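Local coordinates for UPF0045 protein MJ1052 (PDB 2EPI) that is of unknown function but belongs to a family related to thiamine-binding proteins, and so may bind a thiamine-like ligand, at residues 7-12 / 78-83; 11-16 / 72-77; 30-35 / 60-65; 48-53 / 88-93. All coordinates share one frame; numbering follows the deposited sequence.

In the fold
From the N terminus, strand 6-16 runs through the middle of the sheet and meets strand 73-83 twice: interaction 1 joins their 7-12 and 78-83 parts, interaction 2 continues the pairing at 11-16 and 72-77, sharing Val-11 and Ser-12. Both close a long loop holding helices 23-33 and 53-68, and interaction 3, which joins those helices on one face of the sheet, is nested inside it. Interaction 4 crosses the others along the chain: it runs from strand 46-50, the other neighbour of strand 6-16, to the C-terminal helix 90-96. Phe-60 and Phe-33 of interaction 3 pack on Val-11, linking helices to sheet.

Interaction 1: residues 7-12 / 78-83; sequences VVAEVS and LKIDER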
# COMPACT_ATOMS: atom_id res chain seq x y z
N VAL A 7 12.21 12.68 -6.43
CA VAL A 7 11.09 12.25 -5.61
C VAL A 7 11.60 11.26 -4.57
O VAL A 7 12.72 10.78 -4.67
CB VAL A 7 9.99 11.53 -6.45
CG1 VAL A 7 9.53 12.42 -7.59
CG2 VAL A 7 10.53 10.20 -6.98
N VAL A 8 10.78 10.98 -3.57
CA VAL A 8 11.13 10.00 -2.55
C VAL A 8 10.12 8.88 -2.78
O VAL A 8 8.96 9.15 -3.08
CB VAL A 8 10.95 10.55 -1.12
CG1 VAL A 8 11.34 9.48 -0.11
CG2 VAL A 8 11.81 11.78 -0.93
N ALA A 9 10.55 7.64 -2.65
CA ALA A 9 9.63 6.53 -2.88
C ALA A 9 9.92 5.35 -1.98
O ALA A 9 10.96 5.31 -1.32
CB ALA A 9 9.72 6.10 -4.33
N GLU A 10 8.99 4.41 -1.93
CA GLU A 10 9.20 3.21 -1.14
C GLU A 10 8.76 2.02 -1.98
O GLU A 10 7.71 2.05 -2.62
CB GLU A 10 8.42 3.24 0.17
CG GLU A 10 8.71 2.01 1.04
CD GLU A 10 8.14 2.11 2.44
OE1 GLU A 10 6.96 2.50 2.57
OE2 GLU A 10 8.87 1.80 3.41
N VAL A 11 9.59 0.98 -1.98
CA VAL A 11 9.29 -0.21 -2.76
C VAL A 11 9.32 -1.45 -1.89
O VAL A 11 10.16 -1.58 -1.00
CB VAL A 11 10.33 -0.40 -3.89
CG1 VAL A 11 10.10 -1.74 -4.59
CG2 VAL A 11 10.26 0.76 -4.89
N SER A 12 8.39 -2.36 -2.14
CA SER A 12 8.36 -3.62 -1.43
C SER A 12 7.99 -4.66 -2.47
O SER A 12 7.12 -4.43 -3.31
CB SER A 12 7.34 -3.61 -0.29
OG SER A 12 6.02 -3.57 -0.77
N LEU A 78 5.02 0.14 -5.34
CA LEU A 78 5.82 1.35 -5.50
C LEU A 78 4.98 2.53 -5.03
O LEU A 78 3.83 2.69 -5.45
CB LEU A 78 6.19 1.57 -6.98
CG LEU A 78 6.82 2.93 -7.34
CD1 LEU A 78 8.16 3.11 -6.63
CD2 LEU A 78 7.01 3.01 -8.86
N LYS A 79 5.53 3.33 -4.13
CA LYS A 79 4.81 4.51 -3.66
C LYS A 79 5.70 5.71 -3.92
O LYS A 79 6.87 5.70 -3.56
CB LYS A 79 4.51 4.39 -2.16
CG LYS A 79 3.72 5.57 -1.63
CD LYS A 79 3.35 5.38 -0.17
CE LYS A 79 2.36 4.24 0.01
NZ LYS A 79 2.10 3.98 1.46
N ILE A 80 5.14 6.73 -4.57
CA ILE A 80 5.89 7.94 -4.89
C ILE A 80 5.34 9.12 -4.11
O ILE A 80 4.13 9.29 -4.01
CB ILE A 80 5.78 8.29 -6.39
CG1 ILE A 80 6.32 7.14 -7.25
CG2 ILE A 80 6.54 9.57 -6.68
CD1 ILE A 80 7.73 6.75 -6.94
N ASP A 81 6.24 9.92 -3.56
CA ASP A 81 5.85 11.11 -2.81
C ASP A 81 6.61 12.25 -3.48
O ASP A 81 7.83 12.35 -3.36
CB ASP A 81 6.29 10.99 -1.35
CG ASP A 81 5.71 12.09 -0.47
OD1 ASP A 81 5.45 13.20 -0.98
OD2 ASP A 81 5.53 11.85 0.75
N GLU A 82 5.88 13.11 -4.19
CA GLU A 82 6.51 14.23 -4.88
C GLU A 82 5.83 15.56 -4.59
O GLU A 82 4.60 15.65 -4.58
CB GLU A 82 6.51 13.98 -6.39
CG GLU A 82 6.92 15.19 -7.23
CD GLU A 82 7.10 14.87 -8.70
OE1 GLU A 82 6.38 13.98 -9.20
OE2 GLU A 82 7.94 15.51 -9.36
N ARG A 83 6.63 16.58 -4.34
CA ARG A 83 6.09 17.91 -4.06
C ARG A 83 6.89 18.93 -4.86
O ARG A 83 8.05 18.69 -5.21
CB ARG A 83 6.14 18.22 -2.56
CG ARG A 83 7.53 18.31 -1.96
CD ARG A 83 7.46 18.40 -0.44
NE ARG A 83 6.66 19.52 0.02
CZ ARG A 83 6.35 19.74 1.30
NH1 ARG A 83 6.79 18.91 2.24
NH2 ARG A 83 5.62 20.79 1.64
O HOH W 1 4.71 2.30 1.01
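Four backbone hydrogen bonds join Val-8 to Asp-81 and Glu-10 to Lys-79, the hydrogen-bonded pairs of two strands in the four-stranded antiparallel sheet of a ferredoxin-like alpha+beta fold. Asp-81 N gives Val-8 O a bond of 2.9 Å, while the return bond from Val-8 N to Asp-81 O is longer, 3.3 Å. Glu-10 and Lys-79 are bonded in both directions, and their oppositely charged ends, on the same face of the sheet, meet through a water: it donates to Glu-10 OE1 at 2.7 Å and accepts a weak bond from Lys-79 NZ. Opposite charges suit this pair, although the groups do not touch directly. Asp-81, on that face too, takes its carboxylate to Lys-93 and to Arg-73 of the second subunit, whose strand extends the sheet.

The other face is largely apolar, where helix 53-68 packs on Val-11 and Leu-78. Leu-78 CG lies anti to the backbone N (chi1 169°), and CD1 comes to 3.6 Å from Val-11 CG2 and 4.1 Å from Ala-9 CB. At the far end Val-7 CG1 lies along Glu-82, 3.6 Å from both its CB and its CD, while the carboxylate bonds to His-64 of the second subunit and to Arg-5. Small Ala-9 suits its place between larger neighbours: its CB is tightly packed, 3.3 Å from Ile-80 CD1.

Interaction 2: residues 11-16 / 72-77; sequences VSIIPL and DRVVSS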
# COMPACT_ATOMS: atom_id res chain seq x y z
N VAL A 11 9.59 0.98 -1.98
CA VAL A 11 9.29 -0.21 -2.76
C VAL A 11 9.32 -1.45 -1.89
O VAL A 11 10.16 -1.58 -1.00
CB VAL A 11 10.33 -0.40 -3.89
CG1 VAL A 11 10.10 -1.74 -4.59
CG2 VAL A 11 10.26 0.76 -4.89
N SER A 12 8.39 -2.36 -2.14
CA SER A 12 8.36 -3.62 -1.43
C SER A 12 7.99 -4.66 -2.47
O SER A 12 7.12 -4.43 -3.31
CB SER A 12 7.34 -3.61 -0.29
OG SER A 12 6.02 -3.57 -0.77
N ILE A 13 8.66 -5.79 -2.42
CA ILE A 13 8.40 -6.86 -3.37
C ILE A 13 8.09 -8.12 -2.58
O ILE A 13 8.87 -8.54 -1.72
CB ILE A 13 9.63 -7.09 -4.27
CG1 ILE A 13 9.94 -5.80 -5.03
CG2 ILE A 13 9.36 -8.24 -5.23
CD1 ILE A 13 11.28 -5.79 -5.69
N ILE A 14 6.94 -8.71 -2.86
CA ILE A 14 6.52 -9.92 -2.18
C ILE A 14 6.50 -11.08 -3.16
O ILE A 14 5.68 -11.12 -4.07
CB ILE A 14 5.11 -9.78 -1.59
CG1 ILE A 14 5.05 -8.62 -0.60
CG2 ILE A 14 4.71 -11.09 -0.91
CD1 ILE A 14 3.65 -8.33 -0.10
N PRO A 15 7.43 -12.03 -3.00
CA PRO A 15 7.40 -13.15 -3.94
C PRO A 15 6.47 -14.22 -3.37
O PRO A 15 6.46 -14.45 -2.15
CB PRO A 15 8.85 -13.60 -3.98
CG PRO A 15 9.31 -13.35 -2.59
CD PRO A 15 8.69 -12.01 -2.23
N LEU A 16 5.68 -14.83 -4.23
CA LEU A 16 4.80 -15.90 -3.79
C LEU A 16 5.40 -17.19 -4.33
O LEU A 16 5.11 -17.62 -5.45
CB LEU A 16 3.37 -15.71 -4.33
CG LEU A 16 2.60 -14.54 -3.70
CD1 LEU A 16 1.15 -14.57 -4.18
CD2 LEU A 16 2.65 -14.65 -2.18
N ASP A 72 7.03 -18.05 -9.59
CA ASP A 72 5.91 -17.96 -10.52
C ASP A 72 5.06 -16.70 -10.37
O ASP A 72 4.36 -16.33 -11.30
CB ASP A 72 4.97 -19.17 -10.38
CG ASP A 72 5.59 -20.46 -10.89
OD1 ASP A 72 6.38 -20.40 -11.86
OD2 ASP A 72 5.27 -21.52 -10.33
N ARG A 73 5.11 -16.06 -9.21
CA ARG A 73 4.29 -14.87 -9.00
C ARG A 73 4.92 -13.90 -8.03
O ARG A 73 5.50 -14.30 -7.02
CB ARG A 73 2.91 -15.29 -8.49
CG ARG A 73 1.93 -14.16 -8.27
CD ARG A 73 0.58 -14.74 -7.84
NE ARG A 73 -0.41 -13.71 -7.56
CZ ARG A 73 -1.61 -13.96 -7.05
NH1 ARG A 73 -1.97 -15.21 -6.77
NH2 ARG A 73 -2.45 -12.96 -6.80
N VAL A 74 4.79 -12.61 -8.33
CA VAL A 74 5.34 -11.55 -7.49
C VAL A 74 4.36 -10.39 -7.38
O VAL A 74 3.78 -9.98 -8.38
CB VAL A 74 6.65 -11.00 -8.09
CG1 VAL A 74 7.18 -9.86 -7.21
CG2 VAL A 74 7.68 -12.10 -8.22
N VAL A 75 4.17 -9.87 -6.16
CA VAL A 75 3.31 -8.71 -5.95
C VAL A 75 4.27 -7.60 -5.50
O VAL A 75 4.86 -7.67 -4.42
CB VAL A 75 2.26 -8.96 -4.85
CG1 VAL A 75 1.43 -7.69 -4.63
CG2 VAL A 75 1.34 -10.10 -5.28
N SER A 76 4.43 -6.59 -6.35
CA SER A 76 5.36 -5.50 -6.04
C SER A 76 4.65 -4.16 -5.86
O SER A 76 3.72 -3.84 -6.60
CB SER A 76 6.40 -5.39 -7.15
OG SER A 76 7.15 -6.59 -7.24
N SER A 77 5.10 -3.39 -4.87
CA SER A 77 4.49 -2.10 -4.58
C SER A 77 5.47 -0.94 -4.69
O SER A 77 6.60 -1.02 -4.21
CB SER A 77 3.90 -2.12 -3.15
OG SER A 77 2.96 -3.18 -2.97
O HOH W 2 4.20 -5.57 -2.54
O HOH W 3 6.11 -19.59 -7.10
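Arg-73 and Leu-16 lie side by side across two antiparallel strands, pointing the same way. The arginine chain is fully extended (chi1 -178°, chi2 176°, chi3 178°) and runs along the leucine. From CB it passes through CG, at the edge of contact with Leu-16 CD1, to CD, which touches that methyl at 3.7 Å. NE follows at 3.8 Å from Leu-16 CD1, and the same methyl then sits over one face of the guanidinium, offset toward its rim. Leucine suits this place because it gives the flat cation an apolar cover and leaves its N-H groups to partners elsewhere: Asp-81 of the second subunit and Ala-20 O of the fourth. Their backbones share one bond, from Leu-16 N to Arg-73 O at 2.8 Å.

Ile-14 with Val-75 and Ser-12 with Ser-77 are each bonded in both directions. Beside the serines a water donates to Ser-12 O and Val-75 O and accepts from Ser-77 OG at 2.7 Å, a link for which the short hydroxyl of Ser-77 is well suited. On the other face, beta-branched residues that suit extended strands pack closely, Ile-13 CG2 lying only 3.4 Å from Val-74 CG1. Ser-76 OG touches the same Ile-13 methyl and bonds to His-64. This face lies under the helices: Ile-13 meets Ala-29 of helix 23-33 and Ala-63 of helix 53-68, Pro-15 reaches Tyr-25 and Val-67, and strand 73-83 pairs along its outer edge with a strand of the second subunit.

Interaction 3: residues 30-35 / 60-65; sequences IEVFKK and FKEAHS
Lys-35 and Glu-62 cross at about a right angle, so that the ammonium meets the end of the carboxylate. Lys-35 NZ bonds to Glu-62 OE2 at 2.7 Å in a salt bridge, approaching on the syn side and 27° out of the carboxylate plane. A bend in the lysine chain at chi3 (-59°) turns its amine toward the acid. The second oxygen, OE1, is bonded to Tyr-36 OH and to a water 2.7 Å away, which in turn accepts a weak bond from Lys-35 NZ. With both oxygens engaged, the carboxylate is probably restrained in its rotation.

Nearer the backbones the glutamate chain runs obliquely across Val-32. CG1 of the valine, anti to the backbone N (chi1 166°), presses on Glu-62 CG at 3.4 Å and lies 3.5 Å from CD. Glutamate suits this place because its methylene stem can pack on the valine while its charged end reaches the lysine. The contact joins the C-terminal end of helix 23-33 to helix 53-68, which lie on the same face of the antiparallel sheet, the two-layer alpha+beta arrangement of a ferredoxin-like fold. Ala-63 is small enough to let them come close, its CA 5.9 Å from that of Val-32. Deeper in, the Phe-33 ring approaches Ala-63 obliquely, CE1 standing 3.7 Å from the alanine CB, while the same ring packs against Val-11 and Leu-49 in the sheet.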
# COMPACT_ATOMS: atom_id res chain seq x y z
N ILE A 30 17.27 -5.42 -3.81
CA ILE A 30 18.07 -4.32 -3.28
C ILE A 30 19.32 -4.11 -4.11
O ILE A 30 19.70 -2.98 -4.40
CB ILE A 30 18.46 -4.60 -1.81
CG1 ILE A 30 17.22 -4.55 -0.92
CG2 ILE A 30 19.50 -3.59 -1.35
CD1 ILE A 30 17.48 -4.91 0.52
N GLU A 31 19.97 -5.20 -4.51
CA GLU A 31 21.17 -5.09 -5.33
C GLU A 31 20.88 -4.39 -6.65
O GLU A 31 21.73 -3.69 -7.20
CB GLU A 31 21.77 -6.47 -5.58
CG GLU A 31 22.39 -7.09 -4.34
CD GLU A 31 23.44 -6.19 -3.71
OE1 GLU A 31 24.45 -5.89 -4.37
OE2 GLU A 31 23.24 -5.77 -2.55
N VAL A 32 19.67 -4.58 -7.17
CA VAL A 32 19.30 -3.94 -8.42
C VAL A 32 19.25 -2.42 -8.22
O VAL A 32 19.74 -1.67 -9.06
CB VAL A 32 17.93 -4.44 -8.92
CG1 VAL A 32 17.41 -3.52 -10.02
CG2 VAL A 32 18.06 -5.86 -9.44
N PHE A 33 18.67 -1.98 -7.11
CA PHE A 33 18.57 -0.55 -6.83
C PHE A 33 19.93 0.13 -6.81
O PHE A 33 20.05 1.30 -7.18
CB PHE A 33 17.89 -0.30 -5.48
CG PHE A 33 16.50 -0.85 -5.38
CD1 PHE A 33 15.59 -0.70 -6.42
CD2 PHE A 33 16.08 -1.50 -4.22
CE1 PHE A 33 14.29 -1.18 -6.32
CE2 PHE A 33 14.78 -1.99 -4.11
CZ PHE A 33 13.88 -1.83 -5.16
N LYS A 34 20.95 -0.60 -6.39
CA LYS A 34 22.30 -0.04 -6.32
C LYS A 34 22.93 0.17 -7.69
O LYS A 34 24.03 0.71 -7.78
CB LYS A 34 23.19 -0.93 -5.46
CG LYS A 34 22.77 -0.96 -3.99
CD LYS A 34 23.72 -1.80 -3.16
CE LYS A 34 23.43 -1.65 -1.67
NZ LYS A 34 22.03 -2.03 -1.33
N LYS A 35 22.24 -0.24 -8.75
CA LYS A 35 22.75 -0.06 -10.11
C LYS A 35 22.24 1.25 -10.70
O LYS A 35 22.62 1.64 -11.81
CB LYS A 35 22.32 -1.21 -11.01
CG LYS A 35 22.92 -2.56 -10.63
CD LYS A 35 22.81 -3.54 -11.79
CE LYS A 35 21.36 -3.76 -12.21
NZ LYS A 35 21.26 -4.66 -13.39
N PHE A 60 12.36 0.03 -10.29
CA PHE A 60 11.23 -0.71 -9.76
C PHE A 60 10.92 -1.88 -10.68
O PHE A 60 10.79 -3.02 -10.24
CB PHE A 60 10.01 0.20 -9.66
CG PHE A 60 8.75 -0.52 -9.28
CD1 PHE A 60 8.62 -1.13 -8.04
CD2 PHE A 60 7.67 -0.56 -10.16
CE1 PHE A 60 7.45 -1.78 -7.67
CE2 PHE A 60 6.48 -1.21 -9.80
CZ PHE A 60 6.37 -1.81 -8.55
N LYS A 61 10.82 -1.61 -11.98
CA LYS A 61 10.52 -2.67 -12.93
C LYS A 61 11.57 -3.76 -12.91
O LYS A 61 11.25 -4.95 -12.92
CB LYS A 61 10.39 -2.11 -14.35
CG LYS A 61 9.98 -3.16 -15.36
CD LYS A 61 10.03 -2.61 -16.78
CE LYS A 61 9.66 -3.69 -17.79
NZ LYS A 61 9.82 -3.21 -19.19
N GLU A 62 12.84 -3.38 -12.88
CA GLU A 62 13.90 -4.38 -12.88
C GLU A 62 13.89 -5.22 -11.61
O GLU A 62 14.09 -6.44 -11.66
CB GLU A 62 15.27 -3.73 -13.10
CG GLU A 62 16.42 -4.73 -13.01
CD GLU A 62 17.76 -4.18 -13.48
OE1 GLU A 62 17.92 -2.94 -13.52
OE2 GLU A 62 18.65 -4.99 -13.79
N ALA A 63 13.67 -4.58 -10.47
CA ALA A 63 13.64 -5.29 -9.19
C ALA A 63 12.52 -6.31 -9.19
O ALA A 63 12.71 -7.47 -8.81
CB ALA A 63 13.45 -4.30 -8.05
N HIS A 64 11.34 -5.87 -9.60
CA HIS A 64 10.18 -6.75 -9.67
C HIS A 64 10.49 -7.94 -10.60
O HIS A 64 10.28 -9.09 -10.24
CB HIS A 64 8.98 -5.97 -10.21
CG HIS A 64 7.83 -6.82 -10.64
ND1 HIS A 64 6.94 -7.38 -9.74
CD2 HIS A 64 7.41 -7.21 -11.87
CE1 HIS A 64 6.03 -8.07 -10.40
NE2 HIS A 64 6.29 -7.98 -11.69
N SER A 65 11.01 -7.63 -11.78
CA SER A 65 11.33 -8.65 -12.78
C SER A 65 12.41 -9.62 -12.34
O SER A 65 12.35 -10.81 -12.67
CB SER A 65 11.75 -7.98 -14.09
OG SER A 65 10.75 -7.07 -14.52
O HOH W 4 19.99 -2.01 -14.93

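Interaction 4: residues 48-53 / 88-93; sequences VLEGDL and NTIERK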
# COMPACT_ATOMS: atom_id res chain seq x y z
N VAL A 48 13.33 2.49 0.85
CA VAL A 48 13.04 3.87 0.49
C VAL A 48 14.09 4.31 -0.52
O VAL A 48 15.27 4.00 -0.37
CB VAL A 48 13.07 4.81 1.74
CG1 VAL A 48 13.02 6.27 1.31
CG2 VAL A 48 11.90 4.49 2.64
N LEU A 49 13.66 5.00 -1.56
CA LEU A 49 14.57 5.45 -2.60
C LEU A 49 14.40 6.94 -2.83
O LEU A 49 13.31 7.48 -2.63
CB LEU A 49 14.29 4.70 -3.92
CG LEU A 49 14.25 3.17 -3.88
CD1 LEU A 49 13.64 2.63 -5.17
CD2 LEU A 49 15.66 2.64 -3.67
N GLU A 50 15.48 7.59 -3.22
CA GLU A 50 15.48 9.02 -3.51
C GLU A 50 16.23 9.21 -4.83
O GLU A 50 17.34 8.72 -4.99
CB GLU A 50 16.19 9.81 -2.41
CG GLU A 50 16.29 11.31 -2.73
CD GLU A 50 17.27 12.05 -1.84
OE1 GLU A 50 17.13 11.98 -0.60
OE2 GLU A 50 18.18 12.71 -2.38
N GLY A 51 15.61 9.92 -5.76
CA GLY A 51 16.24 10.15 -7.05
C GLY A 51 15.25 10.51 -8.12
O GLY A 51 14.09 10.81 -7.83
N ASP A 52 15.70 10.48 -9.38
CA ASP A 52 14.85 10.81 -10.52
C ASP A 52 13.68 9.84 -10.66
O ASP A 52 13.85 8.63 -10.53
CB ASP A 52 15.68 10.80 -11.80
CG ASP A 52 14.84 11.09 -13.03
OD1 ASP A 52 14.42 12.26 -13.20
OD2 ASP A 52 14.60 10.15 -13.82
N LEU A 53 12.50 10.38 -10.96
CA LEU A 53 11.30 9.55 -11.09
C LEU A 53 11.44 8.45 -12.14
O LEU A 53 11.05 7.31 -11.89
CB LEU A 53 10.08 10.42 -11.42
CG LEU A 53 8.75 9.70 -11.62
CD1 LEU A 53 8.44 8.80 -10.43
CD2 LEU A 53 7.64 10.73 -11.80
N ASN A 88 12.65 17.40 -2.54
CA ASN A 88 12.19 16.02 -2.39
C ASN A 88 13.33 15.09 -1.97
O ASN A 88 13.81 14.30 -2.77
CB ASN A 88 11.60 15.52 -3.72
CG ASN A 88 10.32 16.24 -4.10
OD1 ASN A 88 9.27 16.03 -3.49
ND2 ASN A 88 10.40 17.11 -5.10
N THR A 89 13.75 15.19 -0.72
CA THR A 89 14.84 14.34 -0.24
C THR A 89 14.47 13.62 1.05
O THR A 89 13.59 14.05 1.79
CB THR A 89 16.12 15.16 0.04
OG1 THR A 89 15.87 16.09 1.10
CG2 THR A 89 16.54 15.92 -1.20
N ILE A 90 15.16 12.51 1.29
CA ILE A 90 14.95 11.71 2.49
C ILE A 90 15.37 12.56 3.69
O ILE A 90 14.73 12.55 4.73
CB ILE A 90 15.80 10.43 2.44
CG1 ILE A 90 15.30 9.52 1.31
CG2 ILE A 90 15.77 9.71 3.78
CD1 ILE A 90 16.13 8.27 1.11
N GLU A 91 16.45 13.31 3.50
CA GLU A 91 16.99 14.18 4.55
C GLU A 91 15.95 15.17 5.05
O GLU A 91 15.67 15.23 6.25
CB GLU A 91 18.20 14.95 4.02
CG GLU A 91 18.89 15.82 5.06
CD GLU A 91 19.89 16.78 4.46
OE1 GLU A 91 20.72 16.34 3.64
OE2 GLU A 91 19.84 17.98 4.80
N ARG A 92 15.38 15.95 4.14
CA ARG A 92 14.38 16.93 4.53
C ARG A 92 13.17 16.29 5.20
O ARG A 92 12.65 16.81 6.18
CB ARG A 92 13.92 17.75 3.32
CG ARG A 92 13.07 18.95 3.70
CD ARG A 92 12.38 19.55 2.49
NE ARG A 92 11.44 18.61 1.89
CZ ARG A 92 10.35 18.15 2.49
NH1 ARG A 92 10.04 18.55 3.72
NH2 ARG A 92 9.56 17.29 1.86
N LYS A 93 12.73 15.15 4.68
CA LYS A 93 11.58 14.46 5.26
C LYS A 93 11.85 14.04 6.70
O LYS A 93 11.02 14.25 7.58
CB LYS A 93 11.20 13.23 4.43
CG LYS A 93 10.74 13.54 3.02
CD LYS A 93 9.86 12.42 2.47
CE LYS A 93 8.53 12.35 3.22
NZ LYS A 93 7.61 11.32 2.68
O HOH W 5 18.62 12.49 1.47
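Glu-50 reaches from its strand to the start of helix 90-96, where OE1 accepts from Ile-90 N at 2.8 Å in a nearly straight bond, 170° at the hydrogen. The donor comes from the anti side of the carboxylate and 34° out of its plane. A water donates to the same OE1 and accepts from Glu-91 N at 3.1 Å, so one oxygen serves two successive amides, Ile-90 directly and Glu-91 through the water. CD lies 3.7 Å from Thr-89 CA, the glutamate chain being extended beyond CG.

Thr-89 is the N-cap: its OG1 accepts from Arg-92 N at 3.1 Å, a task for which a short hydroxyl side chain is well suited. Apolar contacts lie beside the bond, with Ile-90 CD1 against Val-48 CG1 at 3.7 Å and Ile-90 CG1 against Glu-50 CB at 3.8 Å. Further out, Lys-39 pairs with Glu-50 OE2, engaging the other carboxylate oxygen, while Asn-88 OD1 accepts from Arg-83 N and ties the approach to the helix back to strand 73-83. An acid at a helix N terminus faces the positive end of the helix dipole, which, together with Lys-39, would probably stabilise the ionised form of Glu-50.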